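Local coordinates for protein major pollen allergen Pla l 1 (Plantago lanceolata, PDB 4Z8W) that is a secreted pollen allergen of the Ole e 1-like family and binds zinc, though its physiological role is not firmly established, at residues L65-V68 against G69-D73. Numbering follows the deposited sequence.
Sequences LPVV and GYHED. With ZN (zinc ion), chain B.
His-71 reaches back from the loop that carries the chain from strand 62-68, in the mixed sheet, to strand 74-80, in the separate antiparallel sheet, and gives its ring NE2 to the carbonyl O of Val-68, the last residue of strand 62-68. The hydrogen bond from NE2 to Val-68 O is 2.8 Å long and nearly straight, with an N-H...O angle of 161°. The acceptor sits at the ring edge, close to the imidazole plane, whereas the nitrogen approaches the carbonyl from well outside its own plane, tilted by 33°. With CG turned anti to its carbonyl carbon (chi1 -57°), the His-71 ring lies back toward the strand end. The other ring nitrogen, ND1, is hydrogen-bonded to Asp-44 OD2, and Tyr-51 stacks on the imidazole.

The apolar part is small. Val-67 brings one methyl, CG1, to 3.7 Å from His-71 CD2, meeting the ring obliquely. That same CG1 lies 3.8 Å from the carbonyl O of Gly-69.

Gly-69, directly after Val-68, turns the chain out of the strand with a positive phi, which comes easily to a residue without a side chain.

At the far end of the loop, Asp-73 holds the zinc ion through OD1 at 2.0 Å, together with Asp-45 of the same chain.

Since a carbonyl and a carboxylate are both acceptors, the buried ring, its rotation fixed, is probably protonated at both nitrogens and positively charged, and the carboxylate would stabilise that charge; through its bond to Val-68 O, the His-71 side chain joins the end of strand 62-68 to the loop leading to the metal site.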
loop_
_atom_site.group_PDB
_atom_site.type_symbol
_atom_site.label_atom_id
_atom_site.label_comp_id
_atom_site.label_asym_id
_atom_site.label_seq_id
_atom_site.Cartn_x
_atom_site.Cartn_y
_atom_site.Cartn_z
ATOM N N LEU A 65 -6.474 -3.129 7.410
ATOM C CA LEU A 65 -6.313 -4.558 7.490
ATOM C C LEU A 65 -6.206 -4.981 8.946
ATOM O O LEU A 65 -5.378 -4.417 9.699
ATOM C CB LEU A 65 -5.088 -4.977 6.713
ATOM C CG LEU A 65 -4.869 -4.424 5.297
ATOM C CD1 LEU A 65 -3.444 -4.798 4.847
ATOM C CD2 LEU A 65 -5.897 -4.935 4.278
ATOM N N PRO A 66 -7.044 -5.957 9.371
ATOM C CA PRO A 66 -7.026 -6.375 10.811
ATOM C C PRO A 66 -5.948 -7.436 10.953
ATOM O O PRO A 66 -5.913 -8.377 10.192
ATOM C CB PRO A 66 -8.442 -6.997 11.015
ATOM C CG PRO A 66 -8.913 -7.365 9.645
ATOM C CD PRO A 66 -7.971 -6.807 8.581
ATOM N N VAL A 67 -4.997 -7.221 11.843
ATOM C CA VAL A 67 -3.843 -8.141 11.961
ATOM C C VAL A 67 -3.914 -8.765 13.368
ATOM O O VAL A 67 -4.262 -8.084 14.299
ATOM C CB VAL A 67 -2.572 -7.298 11.841
ATOM C CG1 VAL A 67 -1.297 -8.066 12.294
ATOM C CG2 VAL A 67 -2.489 -6.798 10.363
ATOM N N VAL A 68 -3.613 -10.040 13.495
ATOM C CA VAL A 68 -3.565 -10.659 14.824
ATOM C C VAL A 68 -2.096 -10.949 15.127
ATOM O O VAL A 68 -1.398 -11.571 14.304
ATOM C CB VAL A 68 -4.338 -11.999 14.808
ATOM C CG1 VAL A 68 -4.404 -12.626 16.225
ATOM C CG2 VAL A 68 -5.742 -11.805 14.201
ATOM N N GLY A 69 -1.630 -10.524 16.285
ATOM C CA GLY A 69 -0.287 -10.927 16.757
ATOM C C GLY A 69 0.727 -9.854 16.355
ATOM O O GLY A 69 0.415 -8.977 15.515
ATOM N N TYR A 70 1.918 -9.893 16.957
ATOM C CA TYR A 70 2.986 -8.972 16.535
ATOM C C TYR A 70 3.695 -9.620 15.335
ATOM O O TYR A 70 3.649 -10.859 15.185
ATOM C CB TYR A 70 3.985 -8.677 17.678
ATOM C CG TYR A 70 3.373 -7.988 18.882
ATOM C CD1 TYR A 70 3.226 -6.605 18.929
ATOM C CD2 TYR A 70 2.967 -8.755 20.015
ATOM C CE1 TYR A 70 2.685 -5.986 20.069
ATOM C CE2 TYR A 70 2.434 -8.158 21.152
ATOM C CZ TYR A 70 2.300 -6.787 21.168
ATOM O OH TYR A 70 1.784 -6.196 22.281
ATOM N N HIS A 71 4.344 -8.825 14.472
ATOM C CA HIS A 71 5.052 -9.441 13.331
ATOM C C HIS A 71 6.260 -8.656 12.992
ATOM O O HIS A 71 6.425 -7.527 13.459
ATOM C CB HIS A 71 4.155 -9.626 12.069
ATOM C CG HIS A 71 2.919 -10.442 12.302
ATOM N ND1 HIS A 71 2.847 -11.799 12.058
ATOM C CD2 HIS A 71 1.705 -10.088 12.802
ATOM C CE1 HIS A 71 1.649 -12.248 12.399
ATOM N NE2 HIS A 71 0.942 -11.234 12.864
ATOM N N GLU A 72 7.148 -9.276 12.210
ATOM C CA GLU A 72 8.363 -8.610 11.694
ATOM C C GLU A 72 8.396 -8.809 10.191
ATOM O O GLU A 72 7.716 -9.752 9.653
ATOM C CB GLU A 72 9.676 -9.220 12.346
ATOM C CG GLU A 72 9.801 -9.089 13.891
ATOM C CD GLU A 72 9.941 -7.642 14.452
ATOM O OE1 GLU A 72 10.049 -6.686 13.661
ATOM O OE2 GLU A 72 9.981 -7.451 15.707
ATOM N N ASP A 73 9.118 -7.904 9.534
ATOM C CA ASP A 73 9.424 -7.972 8.100
ATOM C C ASP A 73 8.105 -7.944 7.366
ATOM O O ASP A 73 7.826 -8.806 6.540
ATOM C CB ASP A 73 10.242 -9.216 7.688
ATOM C CG ASP A 73 11.404 -9.481 8.612
ATOM O OD1 ASP A 73 12.117 -8.549 8.959
ATOM O OD2 ASP A 73 11.628 -10.637 8.989
HETATM ZN ZN ZN B . 13.623 -9.252 10.100
#